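PDB 4TS6: Rab3 interacting molecule variant 2 from Drosophila melanogaster, which probably acts as a Rab3-binding scaffold at the presynaptic active zone, supporting synaptic vesicle release, and is represented here by its C2A domain. Local coordinates for residues A[7-19]-A[26-38]. Numbering follows the deposited sequence.
Sequences PIEGRLQLKLGYD and IVTLVCATGLSLR
I26 and G17 open the pairing of a beta hairpin, two central strands in one sheet of the C2-domain beta sandwich; their two mutual backbone hydrogen bonds include I26 N to G17 O at 2.7 Å. V27 faces inward, both its methyls against L16 CD2, the nearer, CG1, at 3.7 Å; both residues also pack on L94 of the opposite sheet. On the outer face T28 lies beside K15, whose N and O both pair with the T28 backbone; T28 OG1 is hydrogen-bonded to T78 OG1 of the neighbouring strand 74-81. L29 returns to the interior beside L14, the two pointing the same way, with L14 CD2 3.5 Å from L29 CG. V30 and C31 then form a beta bulge opposite Q13: V30 N donates to Q13 O, while Q13 N donates to C31 O at 2.9 Å. The bulge backbone turns at V30 (psi -61°), bringing V30 and C31 both against Q13. The extended Q13 side chain, its CG set opposite the main-chain nitrogen (chi1 -179°), crosses V30 at a slant and brings OE1 3.2 Å from V30 CG1 and 3.5 Å from C31 SG. Shortening to an alanine here would remove the amide and is likely to leave V30 CG1 and C31 SG without that cover. A32 sends its methyl inward near L12 CD1, in the layer where L12 meets V96 and A32 meets L98. T33 places CG2 over the centre of one face of the R11 guanidinium, 3.3 Å above its plane. Past G34, S36 CB lies against the E9 carboxylate, and one water accepts from S36 N and donates to E9 O at 2.6 Å.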
loop_
_atom_site.group_PDB
_atom_site.type_symbol
_atom_site.label_atom_id
_atom_site.label_comp_id
_atom_site.label_asym_id
_atom_site.label_seq_id
_atom_site.Cartn_x
_atom_site.Cartn_y
_atom_site.Cartn_z
ATOM N N PRO A 7 -18.458 -0.958 -5.550
ATOM C CA PRO A 7 -18.294 -2.267 -4.904
ATOM C C PRO A 7 -16.829 -2.730 -4.894
ATOM O O PRO A 7 -16.367 -3.362 -5.847
ATOM C CB PRO A 7 -19.164 -3.195 -5.764
ATOM C CG PRO A 7 -19.225 -2.529 -7.104
ATOM C CD PRO A 7 -19.164 -1.050 -6.842
ATOM N N ILE A 8 -16.109 -2.415 -3.820
ATOM C CA ILE A 8 -14.698 -2.792 -3.703
ATOM C C ILE A 8 -14.523 -4.240 -3.218
ATOM O O ILE A 8 -15.184 -4.671 -2.269
ATOM C CB ILE A 8 -13.911 -1.811 -2.788
ATOM C CG1 ILE A 8 -13.588 -0.508 -3.532
ATOM C CG2 ILE A 8 -12.593 -2.423 -2.331
ATOM C CD1 ILE A 8 -14.660 0.550 -3.456
ATOM N N GLU A 9 -13.642 -4.983 -3.892
ATOM C CA GLU A 9 -13.332 -6.367 -3.527
ATOM C C GLU A 9 -11.844 -6.681 -3.704
ATOM O O GLU A 9 -11.148 -6.023 -4.485
ATOM C CB GLU A 9 -14.177 -7.345 -4.339
ATOM C CG GLU A 9 -14.380 -6.945 -5.786
ATOM C CD GLU A 9 -15.118 -8.006 -6.580
ATOM O OE1 GLU A 9 -16.220 -7.716 -7.090
ATOM O OE2 GLU A 9 -14.586 -9.131 -6.698
ATOM N N GLY A 10 -11.360 -7.683 -2.977
ATOM C CA GLY A 10 -9.944 -8.009 -3.002
ATOM C C GLY A 10 -9.235 -7.639 -1.712
ATOM O O GLY A 10 -9.784 -6.930 -0.861
ATOM N N ARG A 11 -8.001 -8.104 -1.567
ATOM C CA ARG A 11 -7.246 -7.866 -0.346
ATOM C C ARG A 11 -5.762 -7.742 -0.658
ATOM O O ARG A 11 -5.294 -8.176 -1.721
ATOM C CB ARG A 11 -7.504 -8.990 0.667
ATOM C CG ARG A 11 -7.444 -10.347 0.050
ATOM C CD ARG A 11 -7.801 -11.458 1.036
ATOM N NE ARG A 11 -7.638 -12.771 0.411
ATOM C CZ ARG A 11 -8.448 -13.260 -0.526
ATOM N NH1 ARG A 11 -9.481 -12.545 -0.955
ATOM N NH2 ARG A 11 -8.218 -14.459 -1.045
ATOM N N LEU A 12 -5.029 -7.144 0.273
ATOM C CA LEU A 12 -3.646 -6.776 0.057
ATOM C C LEU A 12 -2.809 -7.438 1.143
ATOM O O LEU A 12 -3.257 -7.537 2.283
ATOM C CB LEU A 12 -3.521 -5.261 0.175
ATOM C CG LEU A 12 -2.126 -4.653 0.160
ATOM C CD1 LEU A 12 -1.544 -4.737 -1.237
ATOM C CD2 LEU A 12 -2.193 -3.209 0.618
ATOM N N GLN A 13 -1.608 -7.896 0.797
ATOM C CA GLN A 13 -0.716 -8.518 1.789
ATOM C C GLN A 13 0.434 -7.566 2.066
ATOM O O GLN A 13 1.175 -7.209 1.151
ATOM C CB GLN A 13 -0.170 -9.849 1.273
ATOM C CG GLN A 13 0.745 -10.574 2.277
ATOM C CD GLN A 13 1.176 -11.937 1.785
ATOM O OE1 GLN A 13 1.537 -12.106 0.623
ATOM N NE2 GLN A 13 1.123 -12.920 2.663
ATOM N N LEU A 14 0.571 -7.141 3.318
ATOM C CA LEU A 14 1.545 -6.112 3.699
ATOM C C LEU A 14 2.391 -6.619 4.850
ATOM O O LEU A 14 1.886 -7.350 5.688
ATOM C CB LEU A 14 0.827 -4.872 4.234
ATOM C CG LEU A 14 0.031 -3.922 3.362
ATOM C CD1 LEU A 14 -0.625 -2.868 4.231
ATOM C CD2 LEU A 14 0.948 -3.268 2.362
ATOM N N LYS A 15 3.660 -6.206 4.905
ATOM C CA LYS A 15 4.495 -6.414 6.092
ATOM C C LYS A 15 4.906 -5.045 6.603
ATOM O O LYS A 15 5.342 -4.200 5.829
ATOM C CB LYS A 15 5.751 -7.225 5.765
ATOM C CG LYS A 15 5.473 -8.600 5.198
ATOM C CD LYS A 15 6.723 -9.218 4.584
ATOM C CE LYS A 15 7.770 -9.552 5.630
ATOM N NZ LYS A 15 9.076 -9.963 5.031
ATOM N N LEU A 16 4.748 -4.817 7.902
ATOM C CA LEU A 16 5.158 -3.553 8.503
ATOM C C LEU A 16 6.142 -3.835 9.617
ATOM O O LEU A 16 5.838 -4.609 10.521
ATOM C CB LEU A 16 3.950 -2.808 9.081
ATOM C CG LEU A 16 2.851 -2.373 8.116
ATOM C CD1 LEU A 16 1.883 -1.469 8.843
ATOM C CD2 LEU A 16 3.441 -1.665 6.910
ATOM N N GLY A 17 7.328 -3.229 9.540
ATOM C CA GLY A 17 8.328 -3.369 10.587
ATOM C C GLY A 17 8.777 -2.005 11.063
ATOM O O GLY A 17 8.686 -1.022 10.326
ATOM N N TYR A 18 9.238 -1.921 12.303
ATOM C CA TYR A 18 9.875 -0.693 12.749
ATOM C C TYR A 18 11.227 -1.017 13.350
ATOM O O TYR A 18 11.317 -1.842 14.248
ATOM C CB TYR A 18 9.021 0.076 13.772
ATOM C CG TYR A 18 9.793 1.259 14.307
ATOM C CD1 TYR A 18 9.937 2.416 13.552
ATOM C CD2 TYR A 18 10.417 1.203 15.542
ATOM C CE1 TYR A 18 10.673 3.488 14.023
ATOM C CE2 TYR A 18 11.152 2.266 16.016
ATOM C CZ TYR A 18 11.280 3.404 15.251
ATOM O OH TYR A 18 12.018 4.468 15.727
ATOM N N ASP A 19 12.278 -0.368 12.859
ATOM C CA ASP A 19 13.620 -0.607 13.383
ATOM C C ASP A 19 14.134 0.578 14.206
ATOM O O ASP A 19 14.487 1.624 13.651
ATOM C CB ASP A 19 14.578 -0.916 12.228
ATOM C CG ASP A 19 15.998 -1.179 12.694
ATOM O OD1 ASP A 19 16.227 -1.329 13.916
ATOM O OD2 ASP A 19 16.892 -1.242 11.826
ATOM N N ILE A 26 9.442 0.372 8.127
ATOM C CA ILE A 26 9.679 -0.404 6.903
ATOM C C ILE A 26 8.367 -1.033 6.422
ATOM O O ILE A 26 7.680 -1.724 7.182
ATOM C CB ILE A 26 10.753 -1.484 7.122
ATOM C CG1 ILE A 26 12.063 -0.836 7.600
ATOM C CG2 ILE A 26 10.988 -2.273 5.846
ATOM C CD1 ILE A 26 13.015 -1.808 8.271
ATOM N N VAL A 27 8.021 -0.769 5.163
ATOM C CA VAL A 27 6.732 -1.164 4.603
ATOM C C VAL A 27 6.965 -2.021 3.371
ATOM O O VAL A 27 7.603 -1.570 2.417
ATOM C CB VAL A 27 5.908 0.083 4.189
ATOM C CG1 VAL A 27 4.541 -0.322 3.633
ATOM C CG2 VAL A 27 5.725 1.004 5.375
ATOM N N THR A 28 6.465 -3.255 3.387
ATOM C CA THR A 28 6.588 -4.123 2.208
ATOM C C THR A 28 5.209 -4.475 1.661
ATOM O O THR A 28 4.379 -5.046 2.372
ATOM C CB THR A 28 7.408 -5.408 2.492
ATOM O OG1 THR A 28 8.707 -5.051 2.990
ATOM C CG2 THR A 28 7.571 -6.235 1.212
ATOM N N LEU A 29 4.967 -4.112 0.400
ATOM C CA LEU A 29 3.763 -4.544 -0.292
ATOM C C LEU A 29 4.091 -5.815 -1.051
ATOM O O LEU A 29 4.787 -5.785 -2.066
ATOM C CB LEU A 29 3.288 -3.483 -1.273
ATOM C CG LEU A 29 2.473 -2.347 -0.674
ATOM C CD1 LEU A 29 3.270 -1.527 0.316
ATOM C CD2 LEU A 29 2.024 -1.474 -1.790
ATOM N N VAL A 30 3.595 -6.937 -0.559
ATOM C CA VAL A 30 3.951 -8.219 -1.148
ATOM C C VAL A 30 3.162 -8.427 -2.423
ATOM O O VAL A 30 3.735 -8.536 -3.512
ATOM C CB VAL A 30 3.684 -9.359 -0.172
ATOM C CG1 VAL A 30 4.105 -10.690 -0.767
ATOM C CG2 VAL A 30 4.424 -9.094 1.129
ATOM N N CYS A 31 1.840 -8.458 -2.284
ATOM C CA CYS A 31 0.961 -8.737 -3.412
ATOM C C CYS A 31 -0.450 -8.343 -3.042
ATOM O O CYS A 31 -0.712 -7.927 -1.909
ATOM C CB CYS A 31 0.985 -10.232 -3.740
ATOM S SG CYS A 31 0.126 -11.260 -2.522
ATOM N N ALA A 32 -1.355 -8.481 -4.006
ATOM C CA ALA A 32 -2.779 -8.305 -3.767
ATOM C C ALA A 32 -3.453 -9.443 -4.483
ATOM O O ALA A 32 -2.888 -9.991 -5.422
ATOM C CB ALA A 32 -3.262 -6.970 -4.327
ATOM N N THR A 33 -4.657 -9.802 -4.053
ATOM C CA THR A 33 -5.349 -10.936 -4.643
ATOM C C THR A 33 -6.848 -10.658 -4.699
ATOM O O THR A 33 -7.353 -9.856 -3.918
ATOM C CB THR A 33 -5.069 -12.230 -3.826
ATOM O OG1 THR A 33 -5.448 -13.379 -4.588
ATOM C CG2 THR A 33 -5.842 -12.237 -2.526
ATOM N N GLY A 34 -7.554 -11.307 -5.619
ATOM C CA GLY A 34 -9.006 -11.238 -5.651
ATOM C C GLY A 34 -9.581 -9.933 -6.177
ATOM O O GLY A 34 -10.752 -9.624 -5.948
ATOM N N LEU A 35 -8.772 -9.158 -6.886
ATOM C CA LEU A 35 -9.277 -7.921 -7.473
ATOM C C LEU A 35 -10.319 -8.228 -8.542
ATOM O O LEU A 35 -10.277 -9.275 -9.187
ATOM C CB LEU A 35 -8.136 -7.112 -8.079
ATOM C CG LEU A 35 -6.943 -6.876 -7.155
ATOM C CD1 LEU A 35 -5.925 -6.019 -7.862
ATOM C CD2 LEU A 35 -7.366 -6.250 -5.830
ATOM N N SER A 36 -11.260 -7.315 -8.728
ATOM C CA SER A 36 -12.273 -7.478 -9.755
ATOM C C SER A 36 -11.662 -7.243 -11.129
ATOM O O SER A 36 -10.605 -6.611 -11.253
ATOM C CB SER A 36 -13.368 -6.442 -9.546
ATOM O OG SER A 36 -12.792 -5.145 -9.505
ATOM N N LEU A 37 -12.333 -7.747 -12.156
ATOM C CA LEU A 37 -12.038 -7.342 -13.527
ATOM C C LEU A 37 -12.656 -5.967 -13.767
ATOM O O LEU A 37 -13.467 -5.489 -12.968
ATOM C CB LEU A 37 -12.630 -8.342 -14.515
ATOM C CG LEU A 37 -12.241 -9.812 -14.368
ATOM C CD1 LEU A 37 -13.145 -10.698 -15.224
ATOM C CD2 LEU A 37 -10.786 -10.007 -14.750
ATOM N N ARG A 38 -12.277 -5.322 -14.862
ATOM C CA ARG A 38 -12.973 -4.114 -15.276
ATOM C C ARG A 38 -14.332 -4.514 -15.850
ATOM O O ARG A 38 -14.556 -5.686 -16.152
ATOM C CB ARG A 38 -12.158 -3.366 -16.325
ATOM C CG ARG A 38 -10.786 -2.921 -15.848
ATOM C CD ARG A 38 -10.067 -2.177 -16.969
ATOM N NE ARG A 38 -8.770 -1.666 -16.543
ATOM C CZ ARG A 38 -7.817 -1.265 -17.379
ATOM N NH1 ARG A 38 -6.665 -0.809 -16.902
ATOM N NH2 ARG A 38 -8.011 -1.323 -18.691
HETATM O O HOH W 1 -11.131 -5.132 -6.915
HETATM O O HOH W 2 8.402 -4.768 5.823
#